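Alkylhalidase CmlS (Streptomyces venezuelae, PDB 3I3L) is a flavin-dependent halogenase of chloramphenicol biosynthesis that carries FAD covalently attached to the protein. Local coordinates at residues A[476-481]-A[562-567]; A[510-515]-A[556-561]. All blocks are in the same frame, centred on the assembly; numbering follows the deposited sequence.

Contact 1 (A[476-481]-A[562-567]); sequences FKWTGG and GLLTGY
Strands 473-478 and 564-568 pair antiparallel here, in a three-stranded sheet of the C-terminal domain. Lys477 and Thr565 form the hydrogen-bonded pair: Lys477 N binds Thr565 O at 3.0 Å, and Thr565 N binds Lys477 O in return. Phe476-Gly566 and Trp478-Leu564 are the flanking non-hydrogen-bonded pairs. Past the strand end, Thr479 OG1 donates to Gly562 O at 2.6 Å. Gly562 has positive phi and closes helix 551-560 in a Schellman motif, so this bond ties the helix end to the residue that follows strand 473-478. Thr479 N also bonds Leu563 O at 3.2 Å. One water donates to Lys477 O and Thr479 OG1 and also bonds Thr565 OG1.

The two faces differ. On one, the extended Lys477 chain crosses the Tyr567 side chain at about a right angle, with Lys477 CD 3.5 Å from Tyr567 CE2. Its NZ makes a weak hydrogen bond to Tyr567 OH. With an alanine in place of Lys477, the Tyr567 ring is likely to lose its aliphatic neighbour and the weak bond at OH, and to turn more freely.

On the other face, Leu564 CD1 lies over the Phe476 ring, while CD2 sits at the edge of the Trp478 indole, 4.1 Å from Trp478 CE3. With CG turned opposite the backbone N (chi1 -178°), Trp478 lays its indole alongside Leu563. Leu563 CD2 lies over one indole face near the rim, 3.9 Å from Trp478 CZ2. Trp478 NE1 bonds Lys482 O. Helices 519-531 and 551-560 pack on this apolar face through Leu528, Leu558 and Met559, and Leu538 of helix 535-543 joins them.

Contact 2 (A[510-515]-A[556-561]); sequences LDMAQY and VRLMEA
Met512 lies against the last turns of helix 551-560, and here the packing is close. Met512 CG approaches Arg557 CB at 3.6 Å. Met512 CB is 3.8 Å from Leu558 CD2. The Met512 side chain leaves with CG anti to the backbone N (chi1 -176°), then bends at both later torsions. These bends carry Met512 CE to within 3.8 Å of Leu558 CG, so the methionine touches Leu558 at both ends of its chain. Beside it, Ala561 CB rests 3.4 Å from Asp511 O.

Residues 511-512 are a short, weakly bonded outer strand of the antiparallel sheet that also holds strands 483-491 and 498-506. Met512 bonds Leu504 of the next strand through the backbone. The contact thus sets this sheet edge on the C-terminal end of the helix. Asp511 points away from the helix at its CB, and its carboxylate forms salt bridges with Arg361 and Lys486.

Toward solvent the fit is looser. Leu510 is exposed and reaches the helix end only with its methyl groups, CD2 being 3.7 Å from Ala561 O. Tyr515 presents the edge of its ring to the aliphatic part of Arg557, with CE2 4.1 Å from Arg557 CG. Met512 SD also lies at that ring's edge, in its plane. The guanidinium stays beside its own helix, where Arg557 NH2 forms a 2.8 Å salt bridge with Glu560 OE1.

In the fold
All four segments belong to the C-terminal domain. From the N terminus, the chain runs through 476-481, then 510-515, then 556-561, then 562-567. Contact 2 therefore closes a loop of 40 residues, largely helical, nested inside the 80-residue loop closed by contact 1. Their centres are about 11 Å apart. The last two segments are continuous, so helix 551-560 and strand 564-568 join the contacts directly. Leu564 N probably bonds Leu558 O, and Leu563 CD1 packs against both Leu558 and Asp511. Together the contacts bring the two three-stranded sheets of this domain to the same helix end.

Contact 1 (A[476-481]-A[562-567])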
ATOM      1  N   PHE A 476     -23.323 -12.227 -21.130  1.00 36.57           N
ATOM      2  CA  PHE A 476     -22.654 -11.008 -20.646  1.00 37.98           C
ATOM      3  C   PHE A 476     -23.305  -9.781 -21.261  1.00 38.98           C
ATOM      4  O   PHE A 476     -23.633  -9.799 -22.439  1.00 39.60           O
ATOM      5  CB  PHE A 476     -21.144 -10.957 -21.029  1.00 36.50           C
ATOM      6  CG  PHE A 476     -20.228 -11.716 -20.105  1.00 38.73           C
ATOM      7  CD1 PHE A 476     -20.110 -11.359 -18.777  1.00 40.12           C
ATOM      8  CD2 PHE A 476     -19.456 -12.784 -20.582  1.00 39.64           C
ATOM      9  CE1 PHE A 476     -19.236 -12.024 -17.921  1.00 41.06           C
ATOM     10  CE2 PHE A 476     -18.601 -13.479 -19.743  1.00 36.30           C
ATOM     11  CZ  PHE A 476     -18.480 -13.091 -18.401  1.00 41.74           C
ATOM     12  N   LYS A 477     -23.403  -8.696 -20.490  1.00 40.08           N
ATOM     13  CA  LYS A 477     -23.726  -7.350 -21.022  1.00 40.30           C
ATOM     14  C   LYS A 477     -22.561  -6.354 -20.859  1.00 41.09           C
ATOM     15  O   LYS A 477     -21.800  -6.378 -19.852  1.00 42.27           O
ATOM     16  CB  LYS A 477     -24.912  -6.776 -20.274  1.00 40.67           C
ATOM     17  CG  LYS A 477     -26.188  -7.620 -20.379  1.00 45.07           C
ATOM     18  CD  LYS A 477     -27.354  -6.818 -19.689  1.00 49.75           C
ATOM     19  CE  LYS A 477     -28.690  -7.509 -19.832  1.00 51.90           C
ATOM     20  NZ  LYS A 477     -29.606  -7.071 -18.724  1.00 53.89           N
ATOM     21  N   TRP A 478     -22.407  -5.485 -21.829  1.00 39.43           N
ATOM     22  CA  TRP A 478     -21.372  -4.453 -21.759  1.00 41.80           C
ATOM     23  C   TRP A 478     -22.034  -3.152 -21.298  1.00 42.85           C
ATOM     24  O   TRP A 478     -23.221  -2.925 -21.573  1.00 41.66           O
ATOM     25  CB  TRP A 478     -20.743  -4.275 -23.128  1.00 40.69           C
ATOM     26  CG  TRP A 478     -19.632  -3.303 -23.258  1.00 43.55           C
ATOM     27  CD1 TRP A 478     -19.707  -2.044 -23.795  1.00 44.62           C
ATOM     28  CD2 TRP A 478     -18.249  -3.503 -22.898  1.00 40.28           C
ATOM     29  NE1 TRP A 478     -18.465  -1.461 -23.770  1.00 46.09           N
ATOM     30  CE2 TRP A 478     -17.559  -2.336 -23.238  1.00 41.38           C
ATOM     31  CE3 TRP A 478     -17.542  -4.564 -22.347  1.00 38.17           C
ATOM     32  CZ2 TRP A 478     -16.181  -2.184 -23.019  1.00 44.30           C
ATOM     33  CZ3 TRP A 478     -16.189  -4.429 -22.134  1.00 40.02           C
ATOM     34  CH2 TRP A 478     -15.511  -3.260 -22.478  1.00 40.31           C
ATOM     35  N   THR A 479     -21.269  -2.323 -20.596  1.00 43.55           N
ATOM     36  CA  THR A 479     -21.782  -1.053 -20.058  1.00 45.10           C
ATOM     37  C   THR A 479     -21.507   0.043 -21.084  1.00 46.03           C
ATOM     38  O   THR A 479     -20.344   0.359 -21.380  1.00 45.33           O
ATOM     39  CB  THR A 479     -21.150  -0.683 -18.685  1.00 45.84           C
ATOM     40  OG1 THR A 479     -21.315  -1.769 -17.751  1.00 46.84           O
ATOM     41  CG2 THR A 479     -21.817   0.580 -18.092  1.00 44.14           C
ATOM     42  N   GLY A 480     -22.588   0.599 -21.639  1.00 46.99           N
ATOM     43  CA  GLY A 480     -22.510   1.480 -22.811  1.00 48.63           C
ATOM     44  C   GLY A 480     -22.727   0.667 -24.083  1.00 49.50           C
ATOM     45  O   GLY A 480     -22.930  -0.561 -24.036  1.00 50.38           O
ATOM     46  N   GLY A 481     -22.677   1.324 -25.232  1.00 50.56           N
ATOM     47  CA  GLY A 481     -22.883   0.600 -26.507  1.00 50.99           C
ATOM     48  C   GLY A 481     -21.608   0.526 -27.329  1.00 51.24           C
ATOM     49  O   GLY A 481     -21.570  -0.045 -28.431  1.00 51.68           O
ATOM     50  N   GLY A 562     -16.827  -2.883 -13.568  1.00 43.49           N
ATOM     51  CA  GLY A 562     -18.209  -2.574 -13.925  1.00 43.24           C
ATOM     52  C   GLY A 562     -18.453  -2.474 -15.429  1.00 42.75           C
ATOM     53  O   GLY A 562     -19.526  -2.068 -15.851  1.00 43.90           O
ATOM     54  N   LEU A 563     -17.471  -2.860 -16.233  1.00 41.04           N
ATOM     55  CA  LEU A 563     -17.641  -2.964 -17.671  1.00 40.54           C
ATOM     56  C   LEU A 563     -18.391  -4.225 -18.161  1.00 39.68           C
ATOM     57  O   LEU A 563     -19.066  -4.146 -19.160  1.00 39.45           O
ATOM     58  CB  LEU A 563     -16.292  -2.818 -18.397  1.00 39.90           C
ATOM     59  CG  LEU A 563     -15.679  -1.422 -18.384  1.00 41.78           C
ATOM     60  CD1 LEU A 563     -14.182  -1.446 -18.539  1.00 43.54           C
ATOM     61  CD2 LEU A 563     -16.325  -0.524 -19.449  1.00 41.68           C
ATOM     62  N   LEU A 564     -18.235  -5.371 -17.484  1.00 38.96           N
ATOM     63  CA  LEU A 564     -19.057  -6.559 -17.749  1.00 37.47           C
ATOM     64  C   LEU A 564     -19.988  -6.916 -16.596  1.00 37.88           C
ATOM     65  O   LEU A 564     -19.605  -6.896 -15.403  1.00 36.75           O
ATOM     66  CB  LEU A 564     -18.183  -7.810 -18.037  1.00 39.01           C
ATOM     67  CG  LEU A 564     -17.393  -7.982 -19.323  1.00 37.71           C
ATOM     68  CD1 LEU A 564     -16.464  -9.145 -19.216  1.00 37.52           C
ATOM     69  CD2 LEU A 564     -18.371  -8.152 -20.477  1.00 39.39           C
ATOM     70  N   THR A 565     -21.216  -7.282 -16.967  1.00 36.76           N
ATOM     71  CA  THR A 565     -22.154  -7.856 -16.029  1.00 37.01           C
ATOM     72  C   THR A 565     -22.549  -9.261 -16.509  1.00 36.26           C
ATOM     73  O   THR A 565     -22.907  -9.444 -17.660  1.00 38.01           O
ATOM     74  CB  THR A 565     -23.421  -7.041 -15.993  1.00 38.25           C
ATOM     75  OG1 THR A 565     -23.083  -5.657 -16.017  1.00 39.63           O
ATOM     76  CG2 THR A 565     -24.239  -7.382 -14.741  1.00 38.91           C
ATOM     77  N   GLY A 566     -22.552 -10.220 -15.609  1.00 35.24           N
ATOM     78  CA  GLY A 566     -22.805 -11.586 -15.960  1.00 36.29           C
ATOM     79  C   GLY A 566     -24.129 -12.094 -15.484  1.00 36.76           C
ATOM     80  O   GLY A 566     -24.597 -11.729 -14.410  1.00 37.37           O
ATOM     81  N   TYR A 567     -24.746 -12.949 -16.295  1.00 36.10           N
ATOM     82  CA  TYR A 567     -26.037 -13.478 -15.950  1.00 37.51           C
ATOM     83  C   TYR A 567     -26.038 -15.000 -16.086  1.00 38.20           C
ATOM     84  O   TYR A 567     -25.426 -15.544 -17.009  1.00 37.41           O
ATOM     85  CB  TYR A 567     -27.105 -12.832 -16.834  1.00 37.40           C
ATOM     86  CG  TYR A 567     -27.282 -11.372 -16.563  1.00 36.56           C
ATOM     87  CD1 TYR A 567     -28.140 -10.933 -15.550  1.00 39.96           C
ATOM     88  CD2 TYR A 567     -26.561 -10.415 -17.285  1.00 40.68           C
ATOM     89  CE1 TYR A 567     -28.313  -9.557 -15.300  1.00 41.89           C
ATOM     90  CE2 TYR A 567     -26.714  -9.034 -17.030  1.00 42.20           C
ATOM     91  CZ  TYR A 567     -27.600  -8.624 -16.053  1.00 44.02           C
ATOM     92  OH  TYR A 567     -27.743  -7.284 -15.818  1.00 48.22           O
TER
HETATM   93  O   HOH W   1     -22.616  -4.429 -18.197  1.00 43.29           O

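Contact 2 (A[510-515]-A[556-561])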
ATOM      1  N   LEU A 510     -15.170   4.846 -18.551  1.00 55.23           N
ATOM      2  CA  LEU A 510     -14.914   3.674 -17.658  1.00 52.03           C
ATOM      3  C   LEU A 510     -13.891   2.764 -18.295  1.00 49.99           C
ATOM      4  O   LEU A 510     -13.955   2.489 -19.503  1.00 48.95           O
ATOM      5  CB  LEU A 510     -16.152   2.833 -17.421  1.00 51.92           C
ATOM      6  CG  LEU A 510     -16.894   2.826 -16.101  1.00 52.04           C
ATOM      7  CD1 LEU A 510     -17.915   1.683 -16.121  1.00 47.70           C
ATOM      8  CD2 LEU A 510     -15.950   2.714 -14.921  1.00 51.89           C
ATOM      9  N   ASP A 511     -12.943   2.296 -17.495  1.00 46.96           N
ATOM     10  CA  ASP A 511     -11.906   1.473 -18.065  1.00 45.92           C
ATOM     11  C   ASP A 511     -11.438   0.364 -17.148  1.00 44.32           C
ATOM     12  O   ASP A 511     -11.891   0.229 -16.002  1.00 42.15           O
ATOM     13  CB  ASP A 511     -10.729   2.338 -18.533  1.00 45.45           C
ATOM     14  CG  ASP A 511     -10.029   3.083 -17.371  1.00 46.59           C
ATOM     15  OD1 ASP A 511      -9.209   3.976 -17.709  1.00 47.71           O
ATOM     16  OD2 ASP A 511     -10.296   2.819 -16.158  1.00 40.50           O
ATOM     17  N   MET A 512     -10.549  -0.437 -17.708  1.00 45.13           N
ATOM     18  CA  MET A 512      -9.842  -1.498 -17.000  1.00 46.27           C
ATOM     19  C   MET A 512      -8.432  -1.317 -17.491  1.00 46.89           C
ATOM     20  O   MET A 512      -8.098  -1.701 -18.620  1.00 47.34           O
ATOM     21  CB  MET A 512     -10.391  -2.894 -17.364  1.00 45.94           C
ATOM     22  CG  MET A 512      -9.751  -4.102 -16.581  1.00 42.57           C
ATOM     23  SD  MET A 512      -8.381  -4.813 -17.438  1.00 36.96           S
ATOM     24  CE  MET A 512      -9.089  -5.634 -18.848  1.00 32.34           C
ATOM     25  N   ALA A 513      -7.623  -0.690 -16.651  1.00 48.55           N
ATOM     26  CA  ALA A 513      -6.289  -0.229 -17.050  1.00 51.46           C
ATOM     27  C   ALA A 513      -5.178  -1.265 -16.848  1.00 52.71           C
ATOM     28  O   ALA A 513      -4.073  -1.080 -17.343  1.00 53.07           O
ATOM     29  CB  ALA A 513      -5.927   1.072 -16.313  1.00 51.50           C
ATOM     30  N   GLN A 514      -5.493  -2.367 -16.157  1.00 54.15           N
ATOM     31  CA  GLN A 514      -4.484  -3.381 -15.794  1.00 54.70           C
ATOM     32  C   GLN A 514      -3.943  -4.221 -16.949  1.00 54.70           C
ATOM     33  O   GLN A 514      -2.947  -4.909 -16.755  1.00 55.74           O
ATOM     34  CB  GLN A 514      -4.997  -4.293 -14.677  1.00 54.54           C
ATOM     35  CG  GLN A 514      -5.539  -3.545 -13.461  1.00 54.67           C
ATOM     36  CD  GLN A 514      -6.979  -3.065 -13.628  1.00 55.88           C
ATOM     37  OE1 GLN A 514      -7.513  -3.051 -14.729  1.00 55.39           O
ATOM     38  NE2 GLN A 514      -7.606  -2.657 -12.525  1.00 56.01           N
ATOM     39  N   TYR A 515      -4.581  -4.175 -18.129  1.00 55.03           N
ATOM     40  CA  TYR A 515      -4.129  -4.951 -19.295  1.00 55.24           C
ATOM     41  C   TYR A 515      -4.111  -4.158 -20.607  1.00 56.14           C
ATOM     42  O   TYR A 515      -5.020  -3.419 -20.889  1.00 56.85           O
ATOM     43  CB  TYR A 515      -4.916  -6.268 -19.451  1.00 54.62           C
ATOM     44  CG  TYR A 515      -4.752  -7.186 -18.276  1.00 53.56           C
ATOM     45  CD1 TYR A 515      -3.632  -8.018 -18.167  1.00 54.94           C
ATOM     46  CD2 TYR A 515      -5.665  -7.161 -17.220  1.00 52.90           C
ATOM     47  CE1 TYR A 515      -3.435  -8.842 -17.029  1.00 55.86           C
ATOM     48  CE2 TYR A 515      -5.487  -7.970 -16.087  1.00 54.90           C
ATOM     49  CZ  TYR A 515      -4.371  -8.798 -15.997  1.00 56.22           C
ATOM     50  OH  TYR A 515      -4.233  -9.594 -14.891  1.00 55.33           O
ATOM     51  N   VAL A 556     -12.378 -11.168 -15.066  1.00 40.35           N
ATOM     52  CA  VAL A 556     -12.620 -10.770 -13.665  1.00 41.87           C
ATOM     53  C   VAL A 556     -12.399  -9.255 -13.467  1.00 42.37           C
ATOM     54  O   VAL A 556     -13.181  -8.559 -12.790  1.00 42.16           O
ATOM     55  CB  VAL A 556     -11.792 -11.617 -12.629  1.00 42.73           C
ATOM     56  CG1 VAL A 556     -11.878 -11.020 -11.243  1.00 41.62           C
ATOM     57  CG2 VAL A 556     -12.303 -13.071 -12.589  1.00 42.22           C
ATOM     58  N   ARG A 557     -11.327  -8.752 -14.046  1.00 43.07           N
ATOM     59  CA  ARG A 557     -11.058  -7.324 -13.917  1.00 45.30           C
ATOM     60  C   ARG A 557     -12.146  -6.488 -14.592  1.00 44.29           C
ATOM     61  O   ARG A 557     -12.579  -5.500 -14.038  1.00 45.63           O
ATOM     62  CB  ARG A 557      -9.666  -6.955 -14.445  1.00 46.07           C
ATOM     63  CG  ARG A 557      -8.528  -7.241 -13.448  1.00 51.29           C
ATOM     64  CD  ARG A 557      -8.933  -6.753 -12.049  1.00 58.95           C
ATOM     65  NE  ARG A 557      -8.042  -7.214 -10.974  1.00 65.24           N
ATOM     66  CZ  ARG A 557      -8.176  -8.348 -10.275  1.00 66.68           C
ATOM     67  NH1 ARG A 557      -7.308  -8.628  -9.311  1.00 68.22           N
ATOM     68  NH2 ARG A 557      -9.156  -9.206 -10.523  1.00 65.22           N
ATOM     69  N   LEU A 558     -12.618  -6.918 -15.756  1.00 42.80           N
ATOM     70  CA  LEU A 558     -13.727  -6.200 -16.438  1.00 41.88           C
ATOM     71  C   LEU A 558     -15.003  -6.236 -15.627  1.00 41.20           C
ATOM     72  O   LEU A 558     -15.802  -5.289 -15.662  1.00 42.36           O
ATOM     73  CB  LEU A 558     -13.956  -6.704 -17.868  1.00 38.64           C
ATOM     74  CG  LEU A 558     -12.876  -6.270 -18.851  1.00 40.13           C
ATOM     75  CD1 LEU A 558     -12.802  -7.231 -20.067  1.00 41.26           C
ATOM     76  CD2 LEU A 558     -13.043  -4.784 -19.269  1.00 34.12           C
ATOM     77  N   MET A 559     -15.203  -7.315 -14.894  1.00 40.09           N
ATOM     78  CA  MET A 559     -16.364  -7.407 -14.054  1.00 39.74           C
ATOM     79  C   MET A 559     -16.206  -6.403 -12.897  1.00 41.22           C
ATOM     80  O   MET A 559     -17.115  -5.612 -12.671  1.00 40.05           O
ATOM     81  CB  MET A 559     -16.639  -8.854 -13.577  1.00 37.97           C
ATOM     82  CG  MET A 559     -17.189  -9.782 -14.722  1.00 36.93           C
ATOM     83  SD  MET A 559     -17.454 -11.516 -14.379  1.00 26.68           S
ATOM     84  CE  MET A 559     -18.866 -11.443 -13.426  1.00 32.47           C
ATOM     85  N   GLU A 560     -15.062  -6.446 -12.192  1.00 42.04           N
ATOM     86  CA  GLU A 560     -14.783  -5.513 -11.076  1.00 44.69           C
ATOM     87  C   GLU A 560     -14.804  -4.033 -11.525  1.00 44.25           C
ATOM     88  O   GLU A 560     -15.194  -3.165 -10.759  1.00 45.55           O
ATOM     89  CB  GLU A 560     -13.438  -5.795 -10.398  1.00 42.88           C
ATOM     90  CG  GLU A 560     -13.448  -6.964  -9.451  1.00 49.64           C
ATOM     91  CD  GLU A 560     -12.075  -7.649  -9.308  1.00 56.18           C
ATOM     92  OE1 GLU A 560     -11.104  -7.265 -10.019  1.00 55.98           O
ATOM     93  OE2 GLU A 560     -11.972  -8.596  -8.484  1.00 59.75           O
ATOM     94  N   ALA A 561     -14.400  -3.779 -12.768  1.00 43.73           N
ATOM     95  CA  ALA A 561     -14.432  -2.435 -13.338  1.00 43.40           C
ATOM     96  C   ALA A 561     -15.844  -1.984 -13.675  1.00 44.14           C
ATOM     97  O   ALA A 561     -16.032  -0.825 -14.027  1.00 45.83           O
ATOM     98  CB  ALA A 561     -13.579  -2.365 -14.561  1.00 41.43           C
TER